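Local coordinates for protein possible adhesin (Caldicellulosiruptor kronotskyensis, PDB 4WA0) that probably helps attach an extremely thermophilic bacterium to cellulose, as the magnesium-binding, beta-helical C-terminal domain of a tapirin, at residues I12-A17 and S319-N324; N21-V26 and R65-N70; N28-S33 and N46-I51; M56-D61 and K81-N86. All blocks are in the same frame, centred on the assembly; numbering follows the deposited sequence. Where two conformers were deposited one is given.

Contact 1. Residues I12-A17 and S319-N324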
loop_
_atom_site.group_PDB
_atom_site.type_symbol
_atom_site.label_atom_id
_atom_site.label_comp_id
_atom_site.label_asym_id
_atom_site.label_seq_id
_atom_site.Cartn_x
_atom_site.Cartn_y
_atom_site.Cartn_z
ATOM N N ILE A 12 8.919 -1.838 -1.974
ATOM C CA ILE A 12 8.608 -1.365 -3.326
ATOM C C ILE A 12 8.502 0.173 -3.246
ATOM O O ILE A 12 7.656 0.710 -2.511
ATOM C CB ILE A 12 7.312 -1.951 -3.885
ATOM C CG1 ILE A 12 7.328 -3.471 -3.915
ATOM C CG2 ILE A 12 7.048 -1.430 -5.288
ATOM C CD1 ILE A 12 6.015 -4.067 -4.232
ATOM N N PHE A 13 9.370 0.860 -3.983
ATOM C CA PHE A 13 9.327 2.314 -4.084
ATOM C C PHE A 13 9.078 2.698 -5.545
ATOM O O PHE A 13 9.823 2.295 -6.442
ATOM C CB PHE A 13 10.614 2.910 -3.560
ATOM C CG PHE A 13 10.636 4.400 -3.634
ATOM C CD1 PHE A 13 10.934 5.054 -4.849
ATOM C CD2 PHE A 13 10.364 5.148 -2.497
ATOM C CE1 PHE A 13 10.874 6.441 -4.879
ATOM C CE2 PHE A 13 10.313 6.521 -2.541
ATOM C CZ PHE A 13 10.584 7.153 -3.732
ATOM N N SER A 14 8.052 3.476 -5.828
ATOM C CA SER A 14 7.788 3.949 -7.172
ATOM C C SER A 14 7.705 5.469 -7.197
ATOM O O SER A 14 6.820 6.080 -6.561
ATOM C CB SER A 14 6.465 3.355 -7.645
ATOM O OG SER A 14 6.145 3.705 -8.998
ATOM N N LYS A 15 8.569 6.085 -7.990
ATOM C CA LYS A 15 8.588 7.582 -8.103
ATOM C C LYS A 15 7.238 8.085 -8.574
ATOM O O LYS A 15 6.738 9.073 -8.022
ATOM C CB LYS A 15 9.731 8.111 -8.949
ATOM C CG LYS A 15 9.675 9.646 -9.257
ATOM C CD LYS A 15 10.880 10.031 -10.144
ATOM C CE LYS A 15 10.450 10.761 -11.425
ATOM N NZ LYS A 15 11.435 10.540 -12.553
ATOM N N GLY A 16 6.657 7.443 -9.595
ATOM C CA GLY A 16 5.429 7.810 -10.217
ATOM C C GLY A 16 4.368 6.739 -9.915
ATOM O O GLY A 16 4.517 5.945 -8.970
ATOM N N ALA A 17 3.330 6.701 -10.723
ATOM C CA ALA A 17 2.264 5.739 -10.599
ATOM C C ALA A 17 2.771 4.270 -10.534
ATOM O O ALA A 17 3.679 3.883 -11.258
ATOM C CB ALA A 17 1.224 5.906 -11.700
ATOM N N SER A 319 8.810 7.416 -14.659
ATOM C CA SER A 319 7.611 8.239 -14.527
ATOM C C SER A 319 6.438 7.449 -14.100
ATOM O O SER A 319 5.531 7.982 -13.476
ATOM C CB SER A 319 7.253 9.005 -15.810
ATOM O OG SER A 319 6.972 8.088 -16.830
ATOM N N THR A 320 6.414 6.169 -14.424
ATOM C CA THR A 320 5.358 5.269 -14.001
ATOM C C THR A 320 5.992 3.879 -13.935
ATOM O O THR A 320 7.088 3.654 -14.488
ATOM C CB THR A 320 4.167 5.140 -14.983
ATOM O OG1 THR A 320 4.631 4.601 -16.230
ATOM C CG2 THR A 320 3.414 6.483 -15.233
ATOM N N PHE A 321 5.295 2.935 -13.299
ATOM C CA PHE A 321 5.909 1.669 -13.011
ATOM C C PHE A 321 4.863 0.550 -12.985
ATOM O O PHE A 321 3.867 0.690 -12.283
ATOM C CB PHE A 321 6.575 1.755 -11.667
ATOM C CG PHE A 321 7.295 0.523 -11.265
ATOM C CD1 PHE A 321 8.114 -0.123 -12.170
ATOM C CD2 PHE A 321 7.252 0.066 -10.008
ATOM C CE1 PHE A 321 8.800 -1.260 -11.809
ATOM C CE2 PHE A 321 7.951 -1.044 -9.606
ATOM C CZ PHE A 321 8.695 -1.750 -10.532
ATOM N N ASN A 322 5.092 -0.518 -13.736
ATOM C CA ASN A 322 4.267 -1.723 -13.698
ATOM C C ASN A 322 5.138 -2.868 -13.309
ATOM O O ASN A 322 6.325 -2.978 -13.855
ATOM C CB ASN A 322 3.670 -2.010 -15.098
ATOM C CG ASN A 322 2.812 -0.841 -15.613
ATOM O OD1 ASN A 322 1.705 -0.699 -15.257
ATOM N ND2 ASN A 322 3.455 0.095 -16.302
ATOM N N ILE A 323 4.634 -3.700 -12.408
ATOM C CA ILE A 323 5.243 -5.002 -12.092
ATOM C C ILE A 323 4.421 -6.001 -12.873
ATOM O O ILE A 323 3.204 -6.101 -12.646
ATOM C CB ILE A 323 5.186 -5.317 -10.566
ATOM C CG1 ILE A 323 5.960 -4.252 -9.792
ATOM C CG2 ILE A 323 5.795 -6.731 -10.320
ATOM C CD1 ILE A 323 5.760 -4.486 -8.304
ATOM N N ASN A 324 5.067 -6.689 -13.835
ATOM C CA ASN A 324 4.296 -7.549 -14.753
ATOM C C ASN A 324 4.754 -8.994 -14.643
ATOM O O ASN A 324 5.915 -9.245 -14.324
ATOM C CB ASN A 324 4.427 -7.100 -16.216
ATOM C CG ASN A 324 3.748 -5.759 -16.496
ATOM O OD1 ASN A 324 2.886 -5.313 -15.742
ATOM N ND2 ASN A 324 4.265 -5.039 -17.494
HETATM O O HOH W 1 2.697 9.145 -12.003
#
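Ser14 and Phe321 meet in the tightly packed half of this contact, where Ser14 OG lies 3.3 Å from Phe321 CB and approaches the ring obliquely. The same hydroxyl donates within its own segment to Gly16 O at 2.8 Å, from 53° out of the carbonyl plane, a bond that sets its rotation beside the aromatic residue. Phe321 CG stands opposite the backbone N (chi1 -178°), which carries the ring to the Ile12 side; there Ile12 CG2 comes up to the ring edge, 4.4 Å from Phe321 CE2. Deeper still, Ile12 and Ile323 reach for each other tip to tip, CD1 to CD1 at 4.1 Å. Leu18, Ile300 and Ile314 also pack on Phe321.

Toward the surface the grip slackens. Phe321 N donates to Ala17 O at 2.8 Å, but the bond is bent (128°) and weak. Gly16 CA directs a C-H at Ser319 O across 3.3 Å, and Ala17 CB merely rests against Thr320 CG2 at 4.2 Å. A water takes the N-H of Ala17 at 2.8 Å and passes a weak, longer bond to Ser319 O. Segment 12-17 thus turns from strand 10-14 into strand 17-19, packing on strand 320-325 from a coil about 300 residues later: a corner over a stacked apolar interior, as in a parallel beta-helix.

Contact 2. Residues N21-V26 and R65-N70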
loop_
_atom_site.group_PDB
_atom_site.type_symbol
_atom_site.label_atom_id
_atom_site.label_comp_id
_atom_site.label_asym_id
_atom_site.label_seq_id
_atom_site.Cartn_x
_atom_site.Cartn_y
_atom_site.Cartn_z
ATOM N N ASN A 21 1.259 -6.354 -9.766
ATOM C CA ASN A 21 0.833 -7.548 -10.420
ATOM C C ASN A 21 -0.182 -8.279 -9.538
ATOM O O ASN A 21 -0.371 -7.936 -8.365
ATOM C CB ASN A 21 2.032 -8.469 -10.701
ATOM C CG ASN A 21 2.832 -8.862 -9.465
ATOM O OD1 ASN A 21 3.113 -8.048 -8.602
ATOM N ND2 ASN A 21 3.313 -10.091 -9.444
ATOM N N LYS A 22 -0.907 -9.249 -10.130
ATOM C CA LYS A 22 -1.766 -10.141 -9.313
ATOM C C LYS A 22 -0.998 -11.107 -8.429
ATOM O O LYS A 22 0.167 -11.495 -8.690
ATOM C CB LYS A 22 -2.623 -10.942 -10.268
ATOM C CG LYS A 22 -3.609 -9.995 -11.008
ATOM C CD LYS A 22 -4.336 -10.709 -12.086
ATOM C CE LYS A 22 -5.074 -9.818 -13.052
ATOM N NZ LYS A 22 -6.257 -9.132 -12.542
ATOM N N ASN A 23 -1.575 -11.461 -7.313
ATOM C CA ASN A 23 -0.947 -12.461 -6.384
ATOM C C ASN A 23 0.431 -11.999 -5.890
ATOM O O ASN A 23 1.403 -12.720 -5.904
ATOM C CB ASN A 23 -0.895 -13.791 -7.078
ATOM C CG ASN A 23 -2.307 -14.425 -7.270
ATOM O OD1 ASN A 23 -3.318 -14.085 -6.603
ATOM N ND2 ASN A 23 -2.380 -15.336 -8.179
ATOM N N LEU A 24 0.507 -10.742 -5.524
ATOM C CA LEU A 24 1.705 -10.149 -4.966
ATOM C C LEU A 24 1.663 -10.343 -3.469
ATOM O O LEU A 24 0.683 -9.912 -2.825
ATOM C CB LEU A 24 1.754 -8.644 -5.309
ATOM C CG LEU A 24 2.867 -7.804 -4.634
ATOM C CD1 LEU A 24 4.253 -8.275 -5.055
ATOM C CD2 LEU A 24 2.810 -6.313 -4.910
ATOM N N THR A 25 2.740 -10.924 -2.894
ATOM C CA THR A 25 2.884 -11.101 -1.469
ATOM C C THR A 25 4.089 -10.292 -1.011
ATOM O O THR A 25 5.190 -10.396 -1.617
ATOM C CB THR A 25 3.096 -12.574 -1.071
ATOM O OG1 THR A 25 2.068 -13.405 -1.592
ATOM C CG2 THR A 25 3.194 -12.732 0.435
ATOM N N VAL A 26 3.885 -9.414 -0.046
ATOM C CA VAL A 26 4.996 -8.545 0.437
ATOM C C VAL A 26 5.058 -8.667 1.945
ATOM O O VAL A 26 4.052 -8.437 2.645
ATOM C CB VAL A 26 4.837 -7.068 0.085
ATOM C CG1 VAL A 26 6.055 -6.258 0.592
ATOM C CG2 VAL A 26 4.674 -6.821 -1.396
ATOM N N ARG A 65 -7.390 -18.747 -9.896
ATOM C CA ARG A 65 -5.943 -18.669 -9.706
ATOM C C ARG A 65 -5.571 -17.486 -8.866
ATOM O O ARG A 65 -4.398 -17.298 -8.561
ATOM C CB ARG A 65 -5.246 -18.581 -11.050
ATOM C CG ARG A 65 -5.348 -19.905 -11.834
ATOM C CD ARG A 65 -4.952 -19.734 -13.285
ATOM N NE ARG A 65 -5.853 -18.883 -13.990
ATOM C CZ ARG A 65 -5.682 -18.488 -15.234
ATOM N NH1 ARG A 65 -4.610 -18.913 -15.929
ATOM N NH2 ARG A 65 -6.555 -17.694 -15.799
ATOM N N CYS A 66 -6.581 -16.637 -8.601
ATOM C CA CYS A 66 -6.409 -15.451 -7.763
ATOM C C CYS A 66 -6.878 -15.784 -6.353
ATOM O O CYS A 66 -7.030 -16.958 -5.964
ATOM C CB CYS A 66 -7.118 -14.249 -8.351
ATOM S SG CYS A 66 -6.357 -12.640 -7.812
ATOM N N ARG A 67 -7.144 -14.756 -5.579
ATOM C CA ARG A 67 -7.375 -14.928 -4.129
ATOM C C ARG A 67 -7.821 -13.591 -3.572
ATOM O O ARG A 67 -7.983 -12.610 -4.292
ATOM C CB ARG A 67 -6.145 -15.432 -3.402
ATOM C CG ARG A 67 -4.996 -14.439 -3.377
ATOM C CD ARG A 67 -3.644 -15.095 -3.012
ATOM N NE ARG A 67 -2.638 -14.072 -3.043
ATOM C CZ ARG A 67 -1.368 -14.234 -2.787
ATOM N NH1 ARG A 67 -0.921 -15.448 -2.489
ATOM N NH2 ARG A 67 -0.550 -13.214 -2.807
ATOM N N ASP A 68 -8.070 -13.565 -2.278
ATOM C CA ASP A 68 -8.592 -12.353 -1.614
ATOM C C ASP A 68 -7.386 -11.430 -1.385
ATOM O O ASP A 68 -6.259 -11.880 -1.432
ATOM C CB ASP A 68 -9.215 -12.680 -0.261
ATOM C CG ASP A 68 -10.551 -13.465 -0.364
ATOM O OD1 ASP A 68 -11.310 -13.270 -1.316
ATOM O OD2 ASP A 68 -10.828 -14.257 0.574
ATOM N N ASN A 69 -7.673 -10.165 -1.103
ATOM C CA ASN A 69 -6.651 -9.218 -0.672
ATOM C C ASN A 69 -6.636 -9.275 0.818
ATOM O O ASN A 69 -7.711 -9.200 1.476
ATOM C CB ASN A 69 -7.031 -7.837 -1.138
ATOM C CG ASN A 69 -7.123 -7.733 -2.637
ATOM O OD1 ASN A 69 -6.199 -8.080 -3.381
ATOM N ND2 ASN A 69 -8.303 -7.277 -3.120
ATOM N N ASN A 70 -5.444 -9.303 1.355
ATOM C CA ASN A 70 -5.261 -9.295 2.808
ATOM C C ASN A 70 -4.073 -8.378 3.139
ATOM O O ASN A 70 -2.906 -8.759 3.060
ATOM C CB ASN A 70 -5.000 -10.712 3.228
ATOM C CG ASN A 70 -5.013 -10.897 4.719
ATOM O OD1 ASN A 70 -5.542 -10.071 5.424
ATOM N ND2 ASN A 70 -4.578 -12.091 5.176
#
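Asn23 and Arg67 supply the two hydrogen bonds from opposite segments. Asn23 ND2 donates to Arg65 O at 2.8 Å, with the acceptor near the amide plane while the donor stands tilted 21° from the carbonyl plane; Tyr330 O takes a second bond from the same nitrogen. In return, Arg67 NH2 donates to Thr25 OG1 at 2.9 Å, the hydroxyl lying close to the guanidinium plane at its edge. Arg67 NE donates to Gly42 O, and this bond together with that from NH2 holds the group's rotation.

Packing completes the contact. Arg67 is extended from CG to NE and runs past the Asn23 amide, its CG 3.7 Å from Asn23 OD1. Asn23 CB covers one guanidinium face, offset toward the rim, and Asn23 OD1 also lies 3.6 Å from Cys66 CA.

Outside the contact Lys22 NZ forms salt bridges with Asp40 and Asp61.

Asn23 itself has a left-handed backbone (phi 60°), turning the chain into strand 24-27. Strand 44-47 stands between that strand and strand 69-73, so the arginine spans a whole intervening coil, reaching from the loop before strand 69-73 across to strand 24-27 and linking coils of a parallel beta-helix.

Contact 3. Residues N28-S33 and N46-I51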
loop_
_atom_site.group_PDB
_atom_site.type_symbol
_atom_site.label_atom_id
_atom_site.label_comp_id
_atom_site.label_asym_id
_atom_site.label_seq_id
_atom_site.Cartn_x
_atom_site.Cartn_y
_atom_site.Cartn_z
ATOM N N ASN A 28 7.256 -7.298 5.210
ATOM C CA ASN A 28 8.124 -6.291 5.743
ATOM C C ASN A 28 8.458 -5.142 4.801
ATOM O O ASN A 28 8.086 -5.123 3.635
ATOM C CB ASN A 28 9.411 -6.906 6.333
ATOM C CG ASN A 28 9.112 -7.749 7.582
ATOM O OD1 ASN A 28 8.187 -7.441 8.350
ATOM N ND2 ASN A 28 9.832 -8.827 7.751
ATOM N N GLY A 29 9.129 -4.137 5.348
ATOM C CA GLY A 29 9.318 -2.882 4.651
ATOM C C GLY A 29 8.071 -2.049 4.475
ATOM O O GLY A 29 7.045 -2.356 5.021
ATOM N N SER A 30 8.163 -1.096 3.585
ATOM C CA SER A 30 7.036 -0.206 3.229
ATOM C C SER A 30 6.837 -0.190 1.718
ATOM O O SER A 30 7.716 -0.628 0.940
ATOM C CB SER A 30 7.330 1.164 3.750
ATOM O OG SER A 30 7.240 1.152 5.171
ATOM N N VAL A 31 5.692 0.324 1.271
ATOM C CA VAL A 31 5.402 0.434 -0.157
ATOM C C VAL A 31 5.008 1.919 -0.392
ATOM O O VAL A 31 4.154 2.478 0.346
ATOM C CB VAL A 31 4.224 -0.443 -0.565
ATOM C CG1 VAL A 31 3.756 -0.190 -1.986
ATOM C CG2 VAL A 31 4.551 -1.913 -0.387
ATOM N N TYR A 32 5.568 2.520 -1.451
ATOM C CA TYR A 32 5.314 3.894 -1.800
ATOM C C TYR A 32 5.109 4.129 -3.271
ATOM O O TYR A 32 5.878 3.618 -4.078
ATOM C CB TYR A 32 6.514 4.748 -1.348
ATOM C CG TYR A 32 6.530 6.180 -1.871
ATOM C CD1 TYR A 32 7.079 6.515 -3.117
ATOM C CD2 TYR A 32 6.023 7.216 -1.103
ATOM C CE1 TYR A 32 7.078 7.832 -3.579
ATOM C CE2 TYR A 32 5.985 8.537 -1.600
ATOM C CZ TYR A 32 6.520 8.823 -2.817
ATOM O OH TYR A 32 6.505 10.156 -3.303
ATOM N N SER A 33 4.094 4.923 -3.598
ATOM C CA SER A 33 3.894 5.383 -4.984
ATOM C C SER A 33 3.754 6.909 -4.970
ATOM O O SER A 33 2.975 7.454 -4.210
ATOM C CB SER A 33 2.679 4.821 -5.583
ATOM O OG SER A 33 2.611 5.379 -6.899
ATOM N N ASN A 46 2.096 -7.649 4.552
ATOM C CA ASN A 46 2.321 -7.413 5.972
ATOM C C ASN A 46 3.480 -6.413 6.025
ATOM O O ASN A 46 4.657 -6.836 6.020
ATOM C CB ASN A 46 2.664 -8.695 6.668
ATOM C CG ASN A 46 2.961 -8.504 8.152
ATOM O OD1 ASN A 46 2.295 -7.706 8.844
ATOM N ND2 ASN A 46 3.900 -9.294 8.678
ATOM N N ILE A 47 3.151 -5.110 6.003
ATOM C CA ILE A 47 4.106 -4.044 5.849
ATOM C C ILE A 47 3.942 -2.953 6.845
ATOM O O ILE A 47 2.968 -2.909 7.609
ATOM C CB ILE A 47 4.040 -3.451 4.399
ATOM C CG1 ILE A 47 2.657 -2.847 4.122
ATOM C CG2 ILE A 47 4.475 -4.523 3.407
ATOM C CD1 ILE A 47 2.459 -2.322 2.727
ATOM N N ASP A 48 4.921 -2.055 6.900
ATOM C CA ASP A 48 4.856 -0.982 7.861
ATOM C C ASP A 48 4.045 0.190 7.382
ATOM O O ASP A 48 3.240 0.716 8.143
ATOM C CB ASP A 48 6.251 -0.442 8.164
ATOM C CG ASP A 48 7.158 -1.463 8.874
ATOM O OD1 ASP A 48 6.706 -2.144 9.796
ATOM O OD2 ASP A 48 8.372 -1.573 8.566
ATOM N N ASN A 49 4.245 0.642 6.158
ATOM C CA ASN A 49 3.483 1.781 5.693
ATOM C C ASN A 49 3.107 1.510 4.219
ATOM O O ASN A 49 3.903 0.860 3.518
ATOM C CB ASN A 49 4.324 3.009 5.722
ATOM C CG ASN A 49 4.805 3.378 7.114
ATOM O OD1 ASN A 49 4.052 3.940 7.926
ATOM N ND2 ASN A 49 6.045 3.032 7.407
ATOM N N LEU A 50 2.015 2.111 3.784
ATOM C CA LEU A 50 1.539 2.025 2.387
ATOM C C LEU A 50 1.111 3.427 1.938
ATOM O O LEU A 50 0.130 3.986 2.485
ATOM C CB LEU A 50 0.371 1.046 2.309
ATOM C CG LEU A 50 -0.391 0.837 1.024
ATOM C CD1 LEU A 50 0.572 0.322 -0.021
ATOM C CD2 LEU A 50 -1.562 -0.065 1.260
ATOM N N ILE A 51 1.896 4.034 1.061
ATOM C CA ILE A 51 1.735 5.452 0.710
ATOM C C ILE A 51 1.464 5.653 -0.746
ATOM O O ILE A 51 2.297 5.220 -1.555
ATOM C CB ILE A 51 2.979 6.259 1.136
ATOM C CG1 ILE A 51 3.173 6.076 2.622
ATOM C CG2 ILE A 51 2.917 7.750 0.729
ATOM C CD1 ILE A 51 4.521 6.453 3.127
HETATM O O HOH W 2 9.547 -4.029 8.168
HETATM O O HOH W 3 9.385 0.305 6.581
#
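Tyr32 and Ile51 share the aromatic end of this contact: Ile51 CG2 approaches the ring obliquely, 3.6 Å from Tyr32 CD2, while Phe13 stacks with the ring and Tyr227 meets it at an angle. The other flat group is the amide of Asn49, whose ND2 donates almost in its own plane to Ser30 OG at 3.2 Å; Asn49 N adds a weak bond to that hydroxyl. The amide's OD1 is engaged too, accepting from Asn75 ND2 and Ile76 N.

Between them the backbones pair as neighbouring coils of a parallel beta-helix. Val31 straddles Leu50 in parallel fashion, its N bonding to Asn49 O at 2.9 Å and its O receiving Ile51 N at 2.8 Å; Ser33 N then reaches Ile51 O. Across the corner the pairing continues through Asn28 N to Asn46 O and a nearly straight bond (175°) from Asp48 N to Gly29 O.

On the apolar side Leu50 CD1 lies alongside Val31 CB at 3.8 Å. Ile47 holds CG1 between its backbone N and carbonyl carbon (chi1 62°), and its CD1 meets Val31 CG2, also at 3.8 Å. On the polar side Asp48 OD2 accepts from two waters, one bound to Gly29 N and the other to Ser30 OG, while Asp48 OD1 pairs with Arg74. Asn28 O is buried with no polar partner, 3.7 Å from Ile47 CG2.

Contact 4. Residues M56-D61 and K81-N86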
loop_
_atom_site.group_PDB
_atom_site.type_symbol
_atom_site.label_atom_id
_atom_site.label_comp_id
_atom_site.label_asym_id
_atom_site.label_seq_id
_atom_site.Cartn_x
_atom_site.Cartn_y
_atom_site.Cartn_z
HETATM N N MSE A 56 -5.648 5.745 -4.742
HETATM C CA MSE A 56 -5.362 4.327 -4.463
HETATM C C MSE A 56 -6.556 3.580 -4.864
HETATM O O MSE A 56 -7.688 3.934 -4.514
HETATM C CB MSE A 56 -5.097 4.045 -2.996
HETATM C CG MSE A 56 -4.744 2.585 -2.680
HETATM SE SE MSE A 56 -4.036 2.446 -0.843
HETATM C CE MSE A 56 -2.414 3.435 -0.719
ATOM N N VAL A 57 -6.334 2.512 -5.604
ATOM C CA VAL A 57 -7.412 1.613 -6.041
ATOM C C VAL A 57 -6.976 0.204 -5.707
ATOM O O VAL A 57 -5.837 -0.193 -6.055
ATOM C CB VAL A 57 -7.637 1.735 -7.554
ATOM C CG1 VAL A 57 -8.633 0.707 -8.060
ATOM C CG2 VAL A 57 -8.141 3.126 -7.892
ATOM N N ILE A 58 -7.905 -0.564 -5.140
ATOM C CA ILE A 58 -7.677 -1.962 -4.750
ATOM C C ILE A 58 -8.690 -2.788 -5.490
ATOM O O ILE A 58 -9.843 -2.664 -5.270
ATOM C CB ILE A 58 -7.712 -2.243 -3.242
ATOM C CG1 ILE A 58 -6.798 -1.271 -2.508
ATOM C CG2 ILE A 58 -7.413 -3.747 -3.009
ATOM C CD1 ILE A 58 -6.898 -1.352 -0.981
ATOM N N ASN A 59 -8.215 -3.599 -6.407
ATOM C CA ASN A 59 -9.072 -4.431 -7.220
ATOM C C ASN A 59 -9.257 -5.831 -6.671
ATOM O O ASN A 59 -8.476 -6.304 -5.881
ATOM C CB ASN A 59 -8.536 -4.413 -8.646
ATOM C CG ASN A 59 -8.867 -3.018 -9.317
ATOM O OD1 ASN A 59 -9.996 -2.522 -9.209
ATOM N ND2 ASN A 59 -7.960 -2.475 -9.952
ATOM N N GLN A 60 -10.329 -6.451 -7.127
ATOM C CA GLN A 60 -10.667 -7.850 -6.829
ATOM C C GLN A 60 -10.714 -8.622 -8.138
ATOM O O GLN A 60 -10.965 -8.018 -9.197
ATOM C CB GLN A 60 -12.044 -7.946 -6.140
ATOM C CG GLN A 60 -11.978 -7.422 -4.713
ATOM C CD GLN A 60 -13.228 -7.629 -3.896
ATOM O OE1 GLN A 60 -14.333 -7.858 -4.405
ATOM N NE2 GLN A 60 -13.080 -7.476 -2.602
ATOM N N ASP A 61 -10.507 -9.918 -8.075
ATOM C CA ASP A 61 -10.392 -10.753 -9.302
ATOM C C ASP A 61 -10.871 -12.170 -8.868
ATOM O O ASP A 61 -10.280 -12.800 -7.966
ATOM C CB ASP A 61 -8.965 -10.821 -9.818
ATOM C CG ASP A 61 -8.824 -11.611 -11.134
ATOM O OD1 ASP A 61 -9.650 -12.452 -11.382
ATOM O OD2 ASP A 61 -7.827 -11.361 -11.869
ATOM N N LYS A 81 -5.407 11.328 -2.581
ATOM C CA LYS A 81 -6.731 11.533 -3.220
ATOM C C LYS A 81 -7.735 10.539 -2.667
ATOM O O LYS A 81 -7.858 10.510 -1.434
ATOM C CB LYS A 81 -6.590 11.602 -4.752
ATOM C CG LYS A 81 -5.564 12.651 -5.177
ATOM C CD LYS A 81 -5.427 12.712 -6.682
ATOM C CE LYS A 81 -4.364 13.771 -7.027
ATOM N NZ LYS A 81 -4.259 13.807 -8.501
ATOM N N SER A 82 -8.493 9.841 -3.510
ATOM C CA SER A 82 -9.465 8.905 -3.064
ATOM C C SER A 82 -8.894 7.484 -2.953
ATOM O O SER A 82 -7.884 7.127 -3.651
ATOM C CB SER A 82 -10.593 8.898 -4.064
ATOM O OG SER A 82 -11.258 10.153 -3.921
ATOM N N LEU A 83 -9.467 6.747 -2.023
ATOM C CA LEU A 83 -9.290 5.310 -1.948
ATOM C C LEU A 83 -10.530 4.602 -2.422
ATOM O O LEU A 83 -11.692 4.879 -1.926
ATOM C CB LEU A 83 -9.034 4.904 -0.533
ATOM C CG LEU A 83 -8.990 3.388 -0.260
ATOM C CD1 LEU A 83 -7.943 2.628 -1.038
ATOM C CD2 LEU A 83 -8.706 3.230 1.222
ATOM N N LYS A 84 -10.357 3.658 -3.333
ATOM C CA LYS A 84 -11.482 2.927 -3.856
ATOM C C LYS A 84 -11.213 1.433 -3.799
ATOM O O LYS A 84 -10.286 0.963 -4.483
ATOM C CB LYS A 84 -11.796 3.332 -5.307
ATOM C CG LYS A 84 -12.991 2.581 -5.827
ATOM C CD LYS A 84 -13.530 3.057 -7.153
ATOM C CE LYS A 84 -15.052 2.913 -7.117
ATOM N NZ LYS A 84 -15.673 2.759 -8.448
ATOM N N ALA A 85 -12.025 0.717 -3.007
ATOM C CA ALA A 85 -11.941 -0.773 -2.913
ATOM C C ALA A 85 -13.055 -1.364 -3.744
ATOM O O ALA A 85 -14.216 -1.337 -3.391
ATOM C CB ALA A 85 -11.951 -1.227 -1.500
ATOM N N ASN A 86 -12.702 -1.816 -4.939
ATOM C CA ASN A 86 -13.661 -2.311 -5.877
ATOM C C ASN A 86 -14.238 -3.708 -5.494
ATOM O O ASN A 86 -13.664 -4.445 -4.673
ATOM C CB ASN A 86 -13.090 -2.304 -7.313
ATOM C CG ASN A 86 -12.934 -0.900 -7.863
ATOM O OD1 ASN A 86 -13.809 -0.036 -7.648
ATOM N ND2 ASN A 86 -11.885 -0.671 -8.594
HETATM O O HOH W 4 -11.222 -4.173 -3.315
#
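Strands 56-58 and 83-85 run parallel with axes 4.8 Å apart and only 7° between them, setting Met56 beside Leu83, Val57 beside Lys84 and Ile58 beside Ala85. This is the coil-to-coil pairing of a parallel beta-helix: Met56 N bonds to Ser82 O, Lys84 N to Met56 O, Ile58 N to Lys84 O and Asn86 N to Ile58 O.

On the face of Met56 and Ile58 the side chains turn into the helix interior. Met56, present as selenomethionine, lies alongside Leu83 and points the same way; Leu83 CD1 sits 3.6 Å from Met56 CG and 3.9 Å from its SE. The same methyl is 4.1 Å from Ile58 CD1, which comes at Leu83 obliquely, so one leucine branch serves both neighbours. Ile39, Ile71 and Ile95 pack further on Ile58.

The other face carries Val57 and Lys84. Here Val57 and Asn86 cross at a slant, with Val57 CG1 3.6 Å from Asn86 ND2. Just beyond the strands Asn59 and Asn86 stand side by side with amide planes 16° apart, and Asn86 ND2 donates nearly straight to Asn59 OD1 at 2.7 Å. Both have CG anti to the carbonyl carbon (chi1 -71° for Asn86), which aligns the amides. Gln60 lies near Asn86 O, but its amide is bonded elsewhere, OE1 to Ile88 N and NE2 to Thr93 OG1. A single water donates to both Ile58 O and Asn86 O, each at 2.8 Å.

All four contacts lie in neighbouring coils of one parallel beta-helix, with centres about 14 to 18 Å apart. Contact 1 joins the two distant ends of the chain, and the other three fall within the residues between its segments. Contact 3 closes before contact 4 opens, whereas contacts 2 and 4 alternate along the sequence. Strands 10-14 and 30-33 are neighbours and bring contact 1 against contact 3; strands 24-27, 44-47 and 69-73 line up contacts 2 and 3. The Lys22 to Asp61 salt bridge ties contact 2 to contact 4. Because residues 320-325 stack beside 17-19, the N-terminal coils sit mid-helix, with coils extending both ways.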